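Local coordinates for carbohydrate binding protein, putative, cpb33A (Cellvibrio japonicus, PDB 5FJQ), which acts as a copper-dependent lytic polysaccharide monooxygenase important for efficient chitin use, this chain being the monooxygenase domain of a longer protein, at residues P7-R10 with V11-C14; Q118-R121 with W122-Q126; G47-R50 with D51-Y55. One frame throughout, in Å; residues are numbered along the deposited sequence.

Contact 1: P7-R10 with V11-C14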
loop_
_atom_site.group_PDB
_atom_site.type_symbol
_atom_site.label_atom_id
_atom_site.label_comp_id
_atom_site.label_asym_id
_atom_site.label_seq_id
_atom_site.Cartn_x
_atom_site.Cartn_y
_atom_site.Cartn_z
ATOM N N PRO A 7 -7.574 -1.324 6.831
ATOM C CA PRO A 7 -8.494 -0.731 5.855
ATOM C C PRO A 7 -8.100 -1.246 4.465
ATOM O O PRO A 7 -6.930 -1.534 4.234
ATOM C CB PRO A 7 -8.185 0.755 5.967
ATOM C CG PRO A 7 -7.692 0.911 7.370
ATOM C CD PRO A 7 -6.762 -0.258 7.423
ATOM N N LYS A 8 -9.069 -1.429 3.588
ATOM C CA LYS A 8 -8.806 -1.977 2.242
ATOM C C LYS A 8 -7.816 -1.074 1.528
ATOM O O LYS A 8 -7.997 0.165 1.459
ATOM C CB LYS A 8 -10.085 -2.096 1.454
ATOM C CG LYS A 8 -11.166 -2.914 2.131
ATOM C CD LYS A 8 -12.455 -2.917 1.301
ATOM C CE LYS A 8 -13.551 -3.845 1.871
ATOM N NZ LYS A 8 -13.144 -5.288 1.655
ATOM N N SER A 9 -6.762 -1.689 1.011
ATOM C CA SER A 9 -5.736 -0.985 0.259
ATOM C C SER A 9 -6.395 -0.631 -1.053
ATOM O O SER A 9 -7.492 -1.124 -1.364
ATOM C CB SER A 9 -4.536 -1.872 -0.046
ATOM O OG SER A 9 -4.889 -2.953 -0.944
ATOM N N ARG A 10 -5.740 0.260 -1.764
ATOM C CA ARG A 10 -6.213 0.783 -3.045
ATOM C C ARG A 10 -6.416 -0.344 -4.086
ATOM O O ARG A 10 -7.401 -0.289 -4.838
ATOM C CB ARG A 10 -5.190 1.788 -3.593
ATOM C CG ARG A 10 -5.780 2.675 -4.672
ATOM C CD ARG A 10 -4.804 3.723 -5.089
ATOM N NE ARG A 10 -4.568 4.755 -4.100
ATOM C CZ ARG A 10 -3.656 5.725 -4.343
ATOM N NH1 ARG A 10 -2.975 5.737 -5.500
ATOM N NH2 ARG A 10 -3.445 6.696 -3.473
ATOM N N VAL A 11 -5.487 -1.335 -4.132
ATOM C CA VAL A 11 -5.627 -2.473 -5.081
ATOM C C VAL A 11 -6.912 -3.278 -4.651
ATOM O O VAL A 11 -7.636 -3.811 -5.482
ATOM C CB VAL A 11 -4.365 -3.429 -5.196
ATOM C CG1 VAL A 11 -3.160 -2.662 -5.745
ATOM C CG2 VAL A 11 -3.999 -4.125 -3.849
ATOM N N ILE A 12 -7.262 -3.228 -3.371
ATOM C CA ILE A 12 -8.463 -4.038 -2.877
ATOM C C ILE A 12 -9.802 -3.265 -3.038
ATOM O O ILE A 12 -10.921 -3.836 -3.294
ATOM C CB ILE A 12 -8.365 -4.425 -1.348
ATOM C CG1 ILE A 12 -7.196 -5.398 -1.057
ATOM C CG2 ILE A 12 -9.720 -5.025 -0.848
ATOM C CD1 ILE A 12 -7.175 -6.675 -1.850
ATOM N N GLN A 13 -9.726 -1.976 -2.761
ATOM C CA GLN A 13 -10.838 -1.078 -3.051
ATOM C C GLN A 13 -11.221 -1.206 -4.529
ATOM O O GLN A 13 -12.378 -1.453 -4.902
ATOM C CB GLN A 13 -10.448 0.350 -2.693
ATOM C CG GLN A 13 -10.399 0.625 -1.164
ATOM C CD GLN A 13 -11.767 0.630 -0.545
ATOM O OE1 GLN A 13 -12.723 0.221 -1.187
ATOM N NE2 GLN A 13 -11.885 1.092 0.737
ATOM N N CYS A 14 -10.266 -1.039 -5.373
ATOM C CA CYS A 14 -10.646 -1.126 -6.803
ATOM C C CYS A 14 -10.992 -2.566 -7.312
ATOM O O CYS A 14 -11.911 -2.715 -8.150
ATOM C CB CYS A 14 -9.670 -0.373 -7.661
ATOM S SG CYS A 14 -9.857 1.452 -7.702
HETATM O O HOH W 1 -9.367 2.478 2.273
#

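Contact 2: Q118-R121 with W122-Q126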
loop_
_atom_site.group_PDB
_atom_site.type_symbol
_atom_site.label_atom_id
_atom_site.label_comp_id
_atom_site.label_asym_id
_atom_site.label_seq_id
_atom_site.Cartn_x
_atom_site.Cartn_y
_atom_site.Cartn_z
ATOM N N GLN A 118 0.131 15.169 -7.486
ATOM C CA GLN A 118 1.199 14.426 -8.153
ATOM C C GLN A 118 1.168 12.980 -7.675
ATOM O O GLN A 118 0.820 12.727 -6.517
ATOM C CB GLN A 118 2.582 14.980 -7.749
ATOM C CG GLN A 118 2.740 16.478 -7.818
ATOM C CD GLN A 118 2.251 17.027 -9.139
ATOM O OE1 GLN A 118 2.489 16.436 -10.197
ATOM N NE2 GLN A 118 1.550 18.159 -9.089
ATOM N N PRO A 119 1.603 12.037 -8.519
ATOM C CA PRO A 119 1.910 10.702 -7.980
ATOM C C PRO A 119 2.865 10.690 -6.784
ATOM O O PRO A 119 3.674 11.613 -6.531
ATOM C CB PRO A 119 2.412 9.920 -9.196
ATOM C CG PRO A 119 1.620 10.554 -10.304
ATOM C CD PRO A 119 1.572 12.024 -9.992
ATOM N N LEU A 120 2.690 9.637 -6.025
ATOM C CA LEU A 120 3.260 9.492 -4.685
ATOM C C LEU A 120 4.781 9.329 -4.855
ATOM O O LEU A 120 5.215 8.586 -5.733
ATOM C CB LEU A 120 2.643 8.224 -4.043
ATOM C CG LEU A 120 3.115 7.934 -2.599
ATOM C CD1 LEU A 120 2.704 9.115 -1.750
ATOM C CD2 LEU A 120 2.516 6.642 -2.098
ATOM N N ARG A 121 5.562 10.074 -4.080
ATOM C CA ARG A 121 7.003 10.012 -4.099
ATOM C C ARG A 121 7.513 9.522 -2.749
ATOM O O ARG A 121 6.859 9.673 -1.736
ATOM C CB ARG A 121 7.621 11.406 -4.385
ATOM C CG ARG A 121 7.208 12.034 -5.714
ATOM C CD ARG A 121 7.410 13.535 -5.660
ATOM N NE ARG A 121 6.165 14.165 -5.174
ATOM C CZ ARG A 121 6.084 15.368 -4.605
ATOM N NH1 ARG A 121 7.188 16.100 -4.441
ATOM N NH2 ARG A 121 4.904 15.842 -4.196
ATOM N N TRP A 122 8.702 8.930 -2.758
ATOM C CA TRP A 122 9.346 8.576 -1.521
ATOM C C TRP A 122 9.450 9.752 -0.529
ATOM O O TRP A 122 9.299 9.554 0.659
ATOM C CB TRP A 122 10.704 7.999 -1.801
ATOM C CG TRP A 122 10.610 6.650 -2.413
ATOM C CD1 TRP A 122 10.856 6.320 -3.719
ATOM C CD2 TRP A 122 10.197 5.456 -1.754
ATOM N NE1 TRP A 122 10.674 4.982 -3.896
ATOM C CE2 TRP A 122 10.249 4.421 -2.711
ATOM C CE3 TRP A 122 9.849 5.145 -0.435
ATOM C CZ2 TRP A 122 9.924 3.076 -2.401
ATOM C CZ3 TRP A 122 9.514 3.794 -0.115
ATOM C CH2 TRP A 122 9.551 2.791 -1.099
ATOM N N SER A 123 9.811 10.943 -1.028
ATOM C CA SER A 123 9.969 12.119 -0.190
ATOM C C SER A 123 8.619 12.557 0.488
ATOM O O SER A 123 8.625 13.351 1.409
ATOM C CB SER A 123 10.586 13.256 -1.021
ATOM O OG SER A 123 9.708 13.629 -2.078
ATOM N N ASP A 124 7.491 12.013 0.029
ATOM C CA ASP A 124 6.158 12.332 0.591
ATOM C C ASP A 124 5.777 11.569 1.891
ATOM O O ASP A 124 4.713 11.832 2.462
ATOM C CB ASP A 124 5.044 12.016 -0.407
ATOM C CG ASP A 124 4.942 12.994 -1.566
ATOM O OD1 ASP A 124 5.175 14.201 -1.410
ATOM O OD2 ASP A 124 4.564 12.574 -2.680
ATOM N N LEU A 125 6.627 10.634 2.339
ATOM C CA LEU A 125 6.268 9.641 3.318
ATOM C C LEU A 125 7.041 9.887 4.596
ATOM O O LEU A 125 8.214 10.192 4.599
ATOM C CB LEU A 125 6.597 8.246 2.831
ATOM C CG LEU A 125 5.738 7.803 1.668
ATOM C CD1 LEU A 125 6.222 6.396 1.414
ATOM C CD2 LEU A 125 4.252 7.869 2.121
ATOM N N GLN A 126 6.316 9.849 5.674
ATOM C CA GLN A 126 6.890 9.928 7.022
ATOM C C GLN A 126 6.676 8.557 7.631
ATOM O O GLN A 126 5.527 8.066 7.604
ATOM C CB GLN A 126 6.055 10.960 7.764
ATOM C CG GLN A 126 6.105 10.920 9.263
ATOM C CD GLN A 126 5.599 12.225 9.784
ATOM O OE1 GLN A 126 4.381 12.447 9.921
ATOM N NE2 GLN A 126 6.529 13.141 10.016
HETATM O O HOH W 2 2.713 13.130 -4.245
#

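Contact 3: G47-R50 with D51-Y55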
loop_
_atom_site.group_PDB
_atom_site.type_symbol
_atom_site.label_atom_id
_atom_site.label_comp_id
_atom_site.label_asym_id
_atom_site.label_seq_id
_atom_site.Cartn_x
_atom_site.Cartn_y
_atom_site.Cartn_z
ATOM N N GLY A 47 11.283 -8.493 -6.287
ATOM C CA GLY A 47 12.279 -9.486 -5.866
ATOM C C GLY A 47 13.664 -8.855 -5.673
ATOM O O GLY A 47 14.013 -7.903 -6.344
ATOM N N GLY A 48 14.442 -9.389 -4.742
ATOM C CA GLY A 48 15.804 -8.952 -4.476
ATOM C C GLY A 48 15.957 -7.799 -3.502
ATOM O O GLY A 48 17.084 -7.375 -3.246
ATOM N N VAL A 49 14.861 -7.271 -2.964
ATOM C CA VAL A 49 14.959 -6.033 -2.182
ATOM C C VAL A 49 15.399 -6.343 -0.757
ATOM O O VAL A 49 14.934 -7.293 -0.153
ATOM C CB VAL A 49 13.663 -5.219 -2.174
ATOM C CG1 VAL A 49 13.910 -3.842 -1.575
ATOM C CG2 VAL A 49 13.114 -5.016 -3.571
ATOM N N ARG A 50 16.355 -5.560 -0.246
ATOM C CA ARG A 50 16.924 -5.759 1.087
ATOM C C ARG A 50 16.950 -4.391 1.790
ATOM O O ARG A 50 18.010 -3.684 1.789
ATOM C CB ARG A 50 18.323 -6.400 0.997
ATOM C CG ARG A 50 18.393 -7.737 0.216
ATOM C CD ARG A 50 19.612 -8.560 0.560
ATOM N NE ARG A 50 20.775 -8.003 -0.123
ATOM C CZ ARG A 50 21.633 -7.139 0.414
ATOM N NH1 ARG A 50 21.523 -6.711 1.687
ATOM N NH2 ARG A 50 22.652 -6.709 -0.326
ATOM N N ASP A 51 15.763 -3.951 2.230
ATOM C CA ASP A 51 15.560 -2.664 2.913
ATOM C C ASP A 51 16.082 -1.426 2.095
ATOM O O ASP A 51 16.684 -0.482 2.632
ATOM C CB ASP A 51 16.211 -2.826 4.298
ATOM C CG ASP A 51 15.997 -1.649 5.188
ATOM O OD1 ASP A 51 14.869 -1.130 5.234
ATOM O OD2 ASP A 51 16.999 -1.241 5.783
ATOM N N ASN A 52 15.970 -1.527 0.751
ATOM C CA ASN A 52 16.460 -0.484 -0.145
ATOM C C ASN A 52 15.445 -0.280 -1.262
ATOM O O ASN A 52 15.766 -0.338 -2.463
ATOM C CB ASN A 52 17.817 -0.867 -0.708
ATOM C CG ASN A 52 17.865 -2.303 -1.186
ATOM O OD1 ASN A 52 16.829 -3.028 -1.160
ATOM N ND2 ASN A 52 19.056 -2.747 -1.584
ATOM N N HIS A 53 14.196 -0.136 -0.840
ATOM C CA HIS A 53 13.035 -0.106 -1.727
ATOM C C HIS A 53 13.086 1.008 -2.727
ATOM O O HIS A 53 12.561 0.881 -3.841
ATOM C CB HIS A 53 11.752 0.089 -0.889
ATOM C CG HIS A 53 11.713 -0.724 0.340
ATOM N ND1 HIS A 53 11.438 -2.076 0.327
ATOM C CD2 HIS A 53 11.877 -0.379 1.641
ATOM C CE1 HIS A 53 11.479 -2.533 1.564
ATOM N NE2 HIS A 53 11.710 -1.523 2.383
ATOM N N ASP A 54 13.707 2.122 -2.358
ATOM C CA ASP A 54 13.740 3.253 -3.287
ATOM C C ASP A 54 14.661 3.056 -4.472
ATOM O O ASP A 54 14.515 3.756 -5.456
ATOM C CB ASP A 54 14.072 4.594 -2.624
ATOM C CG ASP A 54 15.430 4.589 -1.967
ATOM O OD1 ASP A 54 16.015 3.503 -1.738
ATOM O OD2 ASP A 54 15.919 5.683 -1.660
ATOM N N TYR A 55 15.629 2.153 -4.370
ATOM C CA TYR A 55 16.439 1.796 -5.528
ATOM C C TYR A 55 15.602 1.130 -6.642
ATOM O O TYR A 55 15.750 1.456 -7.838
ATOM C CB TYR A 55 17.672 0.915 -5.142
ATOM C CG TYR A 55 18.433 0.497 -6.381
ATOM C CD1 TYR A 55 19.348 1.405 -6.967
ATOM C CD2 TYR A 55 18.296 -0.768 -6.953
ATOM C CE1 TYR A 55 20.057 1.069 -8.112
ATOM C CE2 TYR A 55 18.973 -1.096 -8.163
ATOM C CZ TYR A 55 19.900 -0.170 -8.706
ATOM O OH TYR A 55 20.662 -0.387 -9.921
HETATM O O HOH W 3 19.165 -5.576 -3.153
#

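Contact 1: P7-R10 with V11-C14
The carbonyl oxygen of Ser-9 is held by two backbone donors of the following turn. Gln-13 N gives the sound bond, 2.8 Å to Ser-9 O at an N-H...O angle of 170°; Ile-12 N adds a weak, bent one at 2.9 Å to the same oxygen. Ser-9 occupies the N-cap position, and Ile-12 N reaches its OG at 3.4 Å in a weak capping bond. With chi1 at 66°, OG sits between the backbone N and the carbonyl carbon of its own residue, which turns it to the first turn of the helix, close to Ile-12 CG1 and Val-11 CG2. Gln-173 is a further hydrogen-bond partner of OG.

One residue on, Cys-14 N bonds to Arg-10 O at 3.0 Å, the next i to i+4 hydrogen bond of the helix. The stem of Lys-8 crosses Ile-12 and Gln-13 at about right angles: its CB lies 3.7 Å from Ile-12 CG2, with the Gln-13 amide also near. A water 2.8 Å from Lys-8 O, with other acceptors also in reach, accepts from Gln-13 NE2 (3.3 Å), joining that amide to the backbone before the cap. Lys-8 NZ pairs with Glu-16, while the buried Arg-10 guanidinium pairs with Asp-176 and meets the Trp-80 ring in a cation-pi contact. This is a serine-capped helix N terminus, leading from strand 2-6 into helix 10-17, which the Cys-14 to Cys-27 disulfide ties to helix 25-33.

Contact 2: Q118-R121 with W122-Q126
Arg-121 and Asp-124 face each other across a single 3-10 turn, closed by the hydrogen bond from Asp-124 N to Arg-121 O at 3.0 Å. The Asp-124 side chain turns back over this bend, and its OD2 accepts from Arg-121 N at 3.0 Å. That donor approaches on the anti side of the carboxylate, 34° out of its plane. A side chain three residues on thus takes the N-H at the start of the turn.

The other oxygen meets the same arginine by charge. Asp-124 OD1 lies over one face of the guanidinium, 3.2 Å from Arg-121 NH2, and the two flat groups stand 89° apart. No N-H points at OD1, so the salt bridge is electrostatic and not a hydrogen bond. A bend at chi3 (-90°) brings the guanidinium round to this position. A water sits 2.9 Å from Pro-119 O and beside Asp-124 OD2, where its proton assignment is doubtful; its bond from Arg-121 NH2 is weak.

Beneath the polar layer, Leu-120 CD1 packs 4.0 Å from Asp-124 CB and more loosely on Leu-125 CD2; Leu-62 touches both leucines. The Trp-122 indole takes its polar partner outside the segments, NE1 donating to Ile-57 O. With the Arg-121 N-H and guanidinium both close to one carboxylate, Asp-124 is probably kept ionised, its two oxygens doing different work: OD2 by a directed bond, OD1 by charge.

Contact 3: G47-R50 with D51-Y55
Asn-52 folds back on Arg-50 and Val-49 in the connection from strand 45-47 to helix 53-56, set on the immunoglobulin-like (fibronectin III-like) beta-sandwich core of lytic polysaccharide monooxygenases. The reversal is made at Asp-51, whose positive phi (55°) gives it a left-handed backbone. From there the Asn-52 side chain can be followed outward. CB is 3.8 Å from Arg-50 O, and CG comes closer to that oxygen, at 3.3 Å. A chi1 of 46° tucks CG back over its own main chain, which directs the amide oxygen at the preceding residues. OD1 accepts from Arg-50 N at 2.7 Å, the donor being tilted 33° from the amide carbonyl plane. On the other arm, ND2 donates a proton to a water at 3.2 Å, which in turn donates to Gly-48 O at 2.8 Å. Both ends of the amide are therefore engaged, which fixes its flip.

Outside the loop, Asp-51 OD1 is bound by Arg-106 and Tyr-104, and the His-53 ring nitrogens by Tyr-172 (ND1) and Tyr-104 (NE2). Val-49 crosses Asn-52 obliquely and His-53 at about a right angle. Its CG1 touches two polar atoms, Asn-52 OD1 at a tight 3.1 Å and His-53 ND1 at 3.6 Å.

From the N terminus, contact 1 comes first, turning the chain from strand 2-6 into helix 10-17. Contact 3 follows at 47-55, bending the end of strand 45-47 into helix 53-56, with the Val-49 side chain about 12 Å from the copper. Contact 2 comes last, in the loop joining strands 102-109 and 126-130. The three lie in series; none nests in or crosses another. Contact 1 is on the opposite side of the chain's centre from both others. Contacts 2 and 3 meet directly, Trp-122 CH2 lying 3.5 Å from His-53 CB, so the indole joins these two connections over strand 152-161, where Ile-158 touches both side chains.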